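Local structure of peptidase M16 C-terminal domain-containing protein (Enterococcus faecalis, 3D3Y) at residues Ser80-Phe88 and Gly229-Gln237; Gln200-Asp208 and Ala368-Glu379. The protein is of unknown function but is related to the M16 metallopeptidases and may bind a metal ion. All blocks are in the same frame, centred on the assembly; numbering follows the deposited sequence.

Both contacts involve the six-stranded mixed sheet in the first half of the chain. Contact 1 joins the hairpin of strands 74-82 and 85-95 to the loop leading to strand 244-251 of the second sheet. Contact 2 packs helix 368-380, from late in the chain, on strand 200-207. Their centres are about 17 Å apart. In sequence the segments alternate: 80-88, 200-208, 229-237, 368-379. The contacts also touch each other. K230 NZ makes a salt bridge to D202 OD2 at 2.8 Å, and the W87 and Y376 rings meet edge-to-face. The hairpin, the connecting loop and the late helix are therefore joined round one sheet.

Contact 1. Residues Ser80-Phe88 and Gly229-Gln237; sequences SKKGNQHWF and GKAAIFYNQ
N84 N donates to I233 O across 2.6 Å, with a nearly straight N-H...O angle of 163°. The donor sits above the carbonyl plane of I233, 36° out of it. G83 CA lies 3.0 Å from the same I233 O in a CA-H...O contact. This carbonyl therefore faces the two central residues of a type II' turn, K82 to Q85. The turn closes the hairpin between strands 74-82 and 85-95.

Q85 makes the second link. Its CG is beside the backbone N (chi1 -69°), and its chain then runs extended toward the loop 229-237. There Q85 NE2 donates to A231 O at 2.8 Å. A231 O lies close to the plane of the Q85 amide, though NE2 is tilted from the A231 carbonyl plane. Q85 OE1 accepts from W87 NE1 at 3.0 Å, on a lone pair and in the plane of the indole. N32 ND2 of strand 24-34 also donates to this oxygen. Both ends of the amide are thus used, which fixes its rotation.

I233 supplies the apolar part. Its CD1 packs on K82 CG (3.9 Å), on the edge of the W87 ring near its plane, and against the amide at Q85 OE1 (3.5 Å). N84 CB packs against A232 O, 3.3 Å away. A232 O is buried here and has no polar partner in the model. N84 OD1 passes Y235 CD1 but is bonded to Q169 NE2, which G83 O shares.

Both direct hydrogen bonds across the contact end on loop carbonyls, so they depend on its backbone path rather than its side chains.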
loop_
_atom_site.group_PDB
_atom_site.type_symbol
_atom_site.label_atom_id
_atom_site.label_comp_id
_atom_site.label_asym_id
_atom_site.label_seq_id
_atom_site.Cartn_x
_atom_site.Cartn_y
_atom_site.Cartn_z
ATOM N N SER A 80 0.574 2.067 5.488
ATOM C CA SER A 80 0.686 1.181 4.337
ATOM C C SER A 80 2.083 0.582 4.261
ATOM O O SER A 80 2.980 0.948 5.023
ATOM C CB SER A 80 0.301 1.900 3.029
ATOM O OG SER A 80 1.041 3.085 2.893
ATOM N N LYS A 81 2.260 -0.368 3.353
ATOM C CA LYS A 81 3.499 -1.124 3.271
ATOM C C LYS A 81 3.918 -0.953 1.837
ATOM O O LYS A 81 3.076 -1.041 0.967
ATOM C CB LYS A 81 3.164 -2.593 3.575
ATOM C CG LYS A 81 4.188 -3.638 3.229
ATOM C CD LYS A 81 3.778 -4.939 3.971
ATOM C CE LYS A 81 4.283 -6.166 3.267
ATOM N NZ LYS A 81 3.737 -7.425 3.883
ATOM N N LYS A 82 5.199 -0.737 1.588
ATOM C CA LYS A 82 5.683 -0.593 0.220
ATOM C C LYS A 82 7.062 -1.171 0.180
ATOM O O LYS A 82 7.987 -0.615 0.781
ATOM C CB LYS A 82 5.754 0.880 -0.208
ATOM C CG LYS A 82 5.867 1.101 -1.751
ATOM C CD LYS A 82 4.455 0.976 -2.327
ATOM C CE LYS A 82 4.371 1.312 -3.775
ATOM N NZ LYS A 82 2.975 0.943 -4.176
ATOM N N GLY A 83 7.218 -2.290 -0.534
ATOM C CA GLY A 83 8.530 -2.915 -0.614
ATOM C C GLY A 83 8.999 -3.249 0.792
ATOM O O GLY A 83 8.264 -3.893 1.562
ATOM N N ASN A 84 10.217 -2.835 1.117
ATOM C CA ASN A 84 10.762 -3.038 2.444
ATOM C C ASN A 84 10.503 -1.893 3.443
ATOM O O ASN A 84 11.144 -1.829 4.492
ATOM C CB ASN A 84 12.257 -3.312 2.361
ATOM C CG ASN A 84 12.717 -4.237 3.454
ATOM O OD1 ASN A 84 12.088 -5.295 3.698
ATOM N ND2 ASN A 84 13.785 -3.862 4.140
ATOM N N GLN A 85 9.560 -1.005 3.122
ATOM C CA GLN A 85 9.231 0.166 3.975
ATOM C C GLN A 85 7.819 0.045 4.525
ATOM O O GLN A 85 6.954 -0.618 3.939
ATOM C CB GLN A 85 9.355 1.466 3.170
ATOM C CG GLN A 85 10.784 1.812 2.800
ATOM C CD GLN A 85 10.891 2.974 1.829
ATOM O OE1 GLN A 85 9.900 3.631 1.503
ATOM N NE2 GLN A 85 12.117 3.238 1.358
ATOM N N HIS A 86 7.595 0.658 5.679
ATOM C CA HIS A 86 6.258 0.738 6.240
ATOM C C HIS A 86 6.038 2.238 6.492
ATOM O O HIS A 86 6.923 2.944 7.046
ATOM C CB HIS A 86 6.138 -0.108 7.537
ATOM C CG HIS A 86 4.724 -0.287 8.010
ATOM N ND1 HIS A 86 4.120 0.575 8.899
ATOM C CD2 HIS A 86 3.789 -1.213 7.690
ATOM C CE1 HIS A 86 2.872 0.182 9.115
ATOM N NE2 HIS A 86 2.646 -0.904 8.389
ATOM N N TRP A 87 4.897 2.731 6.019
ATOM C CA TRP A 87 4.618 4.158 5.994
ATOM C C TRP A 87 3.482 4.464 6.984
ATOM O O TRP A 87 2.479 3.770 7.011
ATOM C CB TRP A 87 4.163 4.568 4.571
ATOM C CG TRP A 87 5.157 4.358 3.412
ATOM C CD1 TRP A 87 6.499 4.042 3.487
ATOM C CD2 TRP A 87 4.867 4.550 2.025
ATOM N NE1 TRP A 87 7.046 3.985 2.197
ATOM C CE2 TRP A 87 6.060 4.300 1.295
ATOM C CE3 TRP A 87 3.697 4.918 1.320
ATOM C CZ2 TRP A 87 6.120 4.404 -0.106
ATOM C CZ3 TRP A 87 3.756 5.015 -0.095
ATOM C CH2 TRP A 87 4.963 4.750 -0.784
ATOM N N PHE A 88 3.628 5.549 7.746
ATOM C CA PHE A 88 2.612 6.026 8.694
ATOM C C PHE A 88 2.236 7.403 8.158
ATOM O O PHE A 88 3.086 8.286 8.050
ATOM C CB PHE A 88 3.218 6.090 10.080
ATOM C CG PHE A 88 2.295 6.578 11.168
ATOM C CD1 PHE A 88 1.767 5.670 12.093
ATOM C CD2 PHE A 88 2.022 7.952 11.332
ATOM C CE1 PHE A 88 0.975 6.117 13.155
ATOM C CE2 PHE A 88 1.208 8.421 12.383
ATOM C CZ PHE A 88 0.669 7.488 13.299
ATOM N N GLY A 229 19.038 8.920 5.547
ATOM C CA GLY A 229 18.824 7.713 4.744
ATOM C C GLY A 229 17.578 6.911 5.116
ATOM O O GLY A 229 17.365 6.568 6.274
ATOM N N LYS A 230 16.752 6.592 4.128
ATOM C CA LYS A 230 15.616 5.687 4.356
ATOM C C LYS A 230 16.046 4.217 4.204
ATOM O O LYS A 230 17.055 3.926 3.563
ATOM C CB LYS A 230 14.504 5.994 3.351
ATOM C CG LYS A 230 13.830 7.356 3.580
ATOM C CD LYS A 230 12.683 7.574 2.607
ATOM C CE LYS A 230 11.928 8.855 2.906
ATOM N NZ LYS A 230 12.683 10.083 2.505
ATOM N N ALA A 231 15.282 3.305 4.790
ATOM C CA ALA A 231 15.370 1.873 4.447
ATOM C C ALA A 231 15.339 1.680 2.913
ATOM O O ALA A 231 14.692 2.462 2.196
ATOM C CB ALA A 231 14.207 1.101 5.085
ATOM N N ALA A 232 16.004 0.630 2.421
ATOM C CA ALA A 232 15.925 0.269 1.007
ATOM C C ALA A 232 14.466 0.041 0.646
ATOM O O ALA A 232 13.721 -0.567 1.413
ATOM C CB ALA A 232 16.733 -0.952 0.724
ATOM N N ILE A 233 14.026 0.566 -0.488
ATOM C CA ILE A 233 12.616 0.412 -0.804
ATOM C C ILE A 233 12.271 -1.019 -1.273
ATOM O O ILE A 233 11.243 -1.574 -0.873
ATOM C CB ILE A 233 12.066 1.491 -1.778
ATOM C CG1 ILE A 233 10.567 1.222 -2.003
ATOM C CG2 ILE A 233 12.823 1.505 -3.087
ATOM C CD1 ILE A 233 9.617 2.330 -1.698
ATOM N N PHE A 234 13.117 -1.605 -2.109
ATOM C CA PHE A 234 12.764 -2.855 -2.755
ATOM C C PHE A 234 13.041 -4.009 -1.810
ATOM O O PHE A 234 13.962 -3.935 -0.973
ATOM C CB PHE A 234 13.533 -3.054 -4.071
ATOM C CG PHE A 234 13.183 -2.053 -5.143
ATOM C CD1 PHE A 234 11.865 -1.662 -5.366
ATOM C CD2 PHE A 234 14.181 -1.505 -5.938
ATOM C CE1 PHE A 234 11.535 -0.723 -6.379
ATOM C CE2 PHE A 234 13.861 -0.566 -6.964
ATOM C CZ PHE A 234 12.530 -0.188 -7.174
ATOM N N TYR A 235 12.248 -5.069 -1.936
ATOM C CA TYR A 235 12.582 -6.324 -1.257
ATOM C C TYR A 235 12.852 -7.385 -2.321
ATOM O O TYR A 235 12.113 -7.499 -3.301
ATOM C CB TYR A 235 11.464 -6.798 -0.322
ATOM C CG TYR A 235 11.673 -8.213 0.212
ATOM C CD1 TYR A 235 12.371 -8.443 1.414
ATOM C CD2 TYR A 235 11.192 -9.320 -0.493
ATOM C CE1 TYR A 235 12.567 -9.746 1.910
ATOM C CE2 TYR A 235 11.383 -10.630 -0.007
ATOM C CZ TYR A 235 12.064 -10.831 1.184
ATOM O OH TYR A 235 12.218 -12.129 1.627
ATOM N N ASN A 236 13.907 -8.162 -2.084
ATOM C CA ASN A 236 14.291 -9.276 -2.934
ATOM C C ASN A 236 14.662 -10.501 -2.069
ATOM O O ASN A 236 15.061 -10.369 -0.902
ATOM C CB ASN A 236 15.481 -8.843 -3.822
ATOM C CG ASN A 236 15.974 -9.953 -4.721
ATOM O OD1 ASN A 236 15.246 -10.402 -5.622
ATOM N ND2 ASN A 236 17.213 -10.426 -4.474
ATOM N N GLN A 237 14.539 -11.689 -2.641
ATOM C CA GLN A 237 14.947 -12.912 -1.939
ATOM C C GLN A 237 15.376 -13.920 -2.981
ATOM O O GLN A 237 14.952 -13.812 -4.144
ATOM C CB GLN A 237 13.783 -13.472 -1.129
ATOM C CG GLN A 237 12.521 -13.705 -1.941
ATOM C CD GLN A 237 11.426 -14.373 -1.110
ATOM O OE1 GLN A 237 11.313 -14.137 0.097
ATOM N NE2 GLN A 237 10.623 -15.208 -1.756
#

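Contact 2. Residues Gln200-Asp208 and Ala368-Glu379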
loop_
_atom_site.group_PDB
_atom_site.type_symbol
_atom_site.label_atom_id
_atom_site.label_comp_id
_atom_site.label_asym_id
_atom_site.label_seq_id
_atom_site.Cartn_x
_atom_site.Cartn_y
_atom_site.Cartn_z
ATOM N N GLN A 200 12.325 8.642 9.152
ATOM C CA GLN A 200 12.482 9.687 8.139
ATOM C C GLN A 200 11.105 10.302 7.921
ATOM O O GLN A 200 10.102 9.588 7.797
ATOM C CB GLN A 200 13.064 9.135 6.834
ATOM C CG GLN A 200 14.569 8.775 6.947
ATOM C CD GLN A 200 14.808 7.680 7.987
ATOM O OE1 GLN A 200 14.193 6.605 7.934
ATOM N NE2 GLN A 200 15.697 7.950 8.939
ATOM N N VAL A 201 11.044 11.627 7.906
ATOM C CA VAL A 201 9.756 12.312 7.833
ATOM C C VAL A 201 9.770 13.183 6.586
ATOM O O VAL A 201 10.742 13.903 6.342
ATOM C CB VAL A 201 9.518 13.195 9.099
ATOM C CG1 VAL A 201 8.155 13.912 9.016
ATOM C CG2 VAL A 201 9.555 12.341 10.360
ATOM N N ASP A 202 8.712 13.092 5.788
ATOM C CA ASP A 202 8.570 13.970 4.626
ATOM C C ASP A 202 7.170 14.572 4.640
ATOM O O ASP A 202 6.176 13.889 4.903
ATOM C CB ASP A 202 8.886 13.228 3.310
ATOM C CG ASP A 202 10.363 12.966 3.148
ATOM O OD1 ASP A 202 11.081 13.850 2.634
ATOM O OD2 ASP A 202 10.824 11.884 3.575
ATOM N N ILE A 203 7.115 15.876 4.407
ATOM C CA ILE A 203 5.871 16.627 4.508
ATOM C C ILE A 203 5.636 17.212 3.148
ATOM O O ILE A 203 6.557 17.822 2.545
ATOM C CB ILE A 203 5.983 17.755 5.552
ATOM C CG1 ILE A 203 6.281 17.145 6.922
ATOM C CG2 ILE A 203 4.689 18.583 5.578
ATOM C CD1 ILE A 203 6.565 18.172 8.019
ATOM N N PHE A 204 4.433 16.974 2.642
ATOM C CA PHE A 204 4.032 17.457 1.326
ATOM C C PHE A 204 2.845 18.402 1.424
ATOM O O PHE A 204 1.895 18.170 2.200
ATOM C CB PHE A 204 3.667 16.277 0.426
ATOM C CG PHE A 204 4.843 15.456 0.016
ATOM C CD1 PHE A 204 5.392 15.595 -1.248
ATOM C CD2 PHE A 204 5.415 14.537 0.906
ATOM C CE1 PHE A 204 6.497 14.847 -1.623
ATOM C CE2 PHE A 204 6.517 13.785 0.524
ATOM C CZ PHE A 204 7.050 13.933 -0.729
ATOM N N VAL A 205 2.907 19.466 0.629
ATOM C CA VAL A 205 1.819 20.407 0.518
ATOM C C VAL A 205 1.565 20.614 -0.960
ATOM O O VAL A 205 2.448 21.078 -1.691
ATOM C CB VAL A 205 2.150 21.776 1.200
ATOM C CG1 VAL A 205 0.950 22.706 1.085
ATOM C CG2 VAL A 205 2.511 21.544 2.655
ATOM N N LEU A 206 0.360 20.249 -1.394
ATOM C CA LEU A 206 -0.053 20.368 -2.782
ATOM C C LEU A 206 -1.250 21.306 -2.857
ATOM O O LEU A 206 -2.334 21.015 -2.284
ATOM C CB LEU A 206 -0.409 18.989 -3.364
ATOM C CG LEU A 206 -1.157 18.989 -4.710
ATOM C CD1 LEU A 206 -0.167 19.149 -5.821
ATOM C CD2 LEU A 206 -1.924 17.719 -4.899
ATOM N N GLY A 207 -1.074 22.419 -3.563
ATOM C CA GLY A 207 -2.170 23.386 -3.712
ATOM C C GLY A 207 -1.639 24.740 -4.155
ATOM O O GLY A 207 -0.432 24.868 -4.462
ATOM N N ASP A 208 -2.524 25.742 -4.184
ATOM C CA ASP A 208 -2.139 27.095 -4.575
ATOM C C ASP A 208 -1.510 27.760 -3.370
ATOM O O ASP A 208 -2.142 28.540 -2.664
ATOM C CB ASP A 208 -3.353 27.887 -5.077
ATOM C CG ASP A 208 -2.979 29.269 -5.633
ATOM O OD1 ASP A 208 -1.781 29.617 -5.730
ATOM O OD2 ASP A 208 -3.909 30.004 -5.998
ATOM N N ALA A 368 -5.686 14.422 -6.984
ATOM C CA ALA A 368 -4.692 15.044 -6.088
ATOM C C ALA A 368 -3.998 14.018 -5.189
ATOM O O ALA A 368 -2.795 14.104 -4.959
ATOM C CB ALA A 368 -5.314 16.165 -5.252
ATOM N N GLY A 369 -4.742 13.029 -4.698
ATOM C CA GLY A 369 -4.128 11.934 -3.930
ATOM C C GLY A 369 -3.118 11.142 -4.729
ATOM O O GLY A 369 -2.028 10.819 -4.237
ATOM N N ALA A 370 -3.481 10.808 -5.971
ATOM C CA ALA A 370 -2.596 10.081 -6.872
ATOM C C ALA A 370 -1.354 10.909 -7.184
ATOM O O ALA A 370 -0.253 10.380 -7.285
ATOM C CB ALA A 370 -3.331 9.741 -8.183
ATOM N N TRP A 371 -1.550 12.203 -7.353
ATOM C CA TRP A 371 -0.453 13.112 -7.647
ATOM C C TRP A 371 0.547 13.091 -6.475
ATOM O O TRP A 371 1.734 12.824 -6.685
ATOM C CB TRP A 371 -0.983 14.519 -7.956
ATOM C CG TRP A 371 0.052 15.486 -8.462
ATOM C CD1 TRP A 371 1.405 15.287 -8.524
ATOM C CD2 TRP A 371 -0.172 16.825 -8.935
ATOM N NE1 TRP A 371 2.034 16.407 -9.027
ATOM C CE2 TRP A 371 1.091 17.367 -9.281
ATOM C CE3 TRP A 371 -1.318 17.621 -9.108
ATOM C CZ2 TRP A 371 1.239 18.665 -9.797
ATOM C CZ3 TRP A 371 -1.169 18.906 -9.607
ATOM C CH2 TRP A 371 0.100 19.418 -9.945
ATOM N N LEU A 372 0.063 13.300 -5.250
ATOM C CA LEU A 372 0.933 13.175 -4.054
ATOM C C LEU A 372 1.746 11.877 -3.999
ATOM O O LEU A 372 2.939 11.931 -3.731
ATOM C CB LEU A 372 0.170 13.392 -2.731
ATOM C CG LEU A 372 -0.171 14.807 -2.276
ATOM C CD1 LEU A 372 -1.116 14.758 -1.063
ATOM C CD2 LEU A 372 1.057 15.676 -1.946
ATOM N N GLU A 373 1.113 10.735 -4.280
ATOM C CA GLU A 373 1.812 9.440 -4.342
ATOM C C GLU A 373 2.887 9.362 -5.434
ATOM O O GLU A 373 3.954 8.802 -5.198
ATOM C CB GLU A 373 0.852 8.245 -4.471
ATOM C CG GLU A 373 -0.124 8.056 -3.301
ATOM C CD GLU A 373 0.582 7.932 -1.936
ATOM O OE1 GLU A 373 1.735 7.448 -1.875
ATOM O OE2 GLU A 373 -0.009 8.341 -0.927
ATOM N N LYS A 374 2.599 9.892 -6.628
ATOM C CA LYS A 374 3.612 10.004 -7.683
ATOM C C LYS A 374 4.783 10.853 -7.192
ATOM O O LYS A 374 5.934 10.492 -7.405
ATOM C CB LYS A 374 3.030 10.614 -8.975
ATOM C CG LYS A 374 2.037 9.707 -9.687
ATOM C CD LYS A 374 1.524 10.276 -11.036
ATOM C CE LYS A 374 0.555 9.259 -11.673
ATOM N NZ LYS A 374 -0.269 9.822 -12.795
ATOM N N GLU A 375 4.486 11.976 -6.547
ATOM C CA GLU A 375 5.530 12.861 -6.011
ATOM C C GLU A 375 6.392 12.140 -4.974
ATOM O O GLU A 375 7.616 12.280 -4.962
ATOM C CB GLU A 375 4.928 14.129 -5.392
ATOM C CG GLU A 375 4.307 15.100 -6.395
ATOM C CD GLU A 375 5.338 15.876 -7.212
ATOM O OE1 GLU A 375 6.554 15.798 -6.913
ATOM O OE2 GLU A 375 4.925 16.579 -8.164
ATOM N N TYR A 376 5.750 11.353 -4.112
ATOM C CA TYR A 376 6.494 10.611 -3.118
ATOM C C TYR A 376 7.438 9.593 -3.754
ATOM O O TYR A 376 8.633 9.567 -3.430
ATOM C CB TYR A 376 5.556 9.972 -2.097
ATOM C CG TYR A 376 6.280 9.527 -0.851
ATOM C CD1 TYR A 376 6.659 10.440 0.113
ATOM C CD2 TYR A 376 6.593 8.182 -0.645
ATOM C CE1 TYR A 376 7.342 10.043 1.264
ATOM C CE2 TYR A 376 7.275 7.770 0.499
ATOM C CZ TYR A 376 7.630 8.703 1.459
ATOM O OH TYR A 376 8.275 8.288 2.605
ATOM N N LEU A 377 6.931 8.779 -4.679
ATOM C CA LEU A 377 7.788 7.802 -5.352
ATOM C C LEU A 377 8.936 8.476 -6.034
ATOM O O LEU A 377 10.069 8.021 -5.930
ATOM C CB LEU A 377 7.034 6.937 -6.377
ATOM C CG LEU A 377 5.970 6.004 -5.803
ATOM C CD1 LEU A 377 5.407 5.122 -6.917
ATOM C CD2 LEU A 377 6.529 5.161 -4.637
ATOM N N ASN A 378 8.627 9.554 -6.748
ATOM C CA ASN A 378 9.606 10.400 -7.412
ATOM C C ASN A 378 10.719 10.892 -6.500
ATOM O O ASN A 378 11.881 10.966 -6.904
ATOM C CB ASN A 378 8.875 11.621 -7.908
ATOM C CG ASN A 378 9.157 11.894 -9.307
ATOM O OD1 ASN A 378 10.198 12.462 -9.620
ATOM N ND2 ASN A 378 8.242 11.474 -10.203
ATOM N N GLU A 379 10.332 11.263 -5.288
ATOM C CA GLU A 379 11.248 11.715 -4.258
ATOM C C GLU A 379 12.174 10.576 -3.850
ATOM O O GLU A 379 13.370 10.761 -3.746
ATOM C CB GLU A 379 10.461 12.222 -3.044
ATOM C CG GLU A 379 11.299 12.514 -1.800
ATOM C CD GLU A 379 12.300 13.639 -2.014
ATOM O OE1 GLU A 379 12.109 14.454 -2.951
ATOM O OE2 GLU A 379 13.280 13.704 -1.227
HETATM O O HOH W 1 8.918 9.847 4.517
HETATM O O HOH W 2 13.347 13.101 1.523
#
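F204 keeps its CG beside the backbone N (chi1 -71°), while Y376 turns its CG away from its own N and beside its carbonyl carbon. These torsions bring the two rings together between strand and helix. F204 CE2 meets the edge of the Y376 ring, in its plane, 3.4 Å from Y376 CD1. The ring planes are 62° apart and the pair is oblique. E379 CB approaches the edge of the F204 ring.

L372 CD2 fits against two neighbours on the same side of the strand. It lies 3.6 Å from F204 CB and 3.9 Å from L206 CB. L206 then splits its methyls. CD1 sits over one face of W371 in a CH-pi contact, 3.8 Å from the centroid of the six-membered ring. CD2 touches A368 CB at 3.7 Å.

This is helix-on-sheet packing in an alpha+beta domain, as in M16 relatives. Strand 200-207 is an inner strand of the mixed sheet. Its alternate residues D202, F204 and L206 face helix 368-380, while I203 and V205 pack on helix 211-219. The helix runs against the strand at a slant, their N-to-C directions 137° apart.

W371 NE1 donates to E375 OE2 at 3.0 Å, on the anti lone pair of that oxygen, which ties the indole to the next helical turn.

At the other end the contact turns polar. One water donates to both D202 OD1 (2.6 Å) and E379 OE2 (2.8 Å), and so bridges two carboxylates. H15 NE2 also bonds D202 OD1, and with the K230 salt bridge this probably eases the like charge. A second water joins D202 OD2 to Y376 OH, the hydroxyl that N32 ND2 also binds.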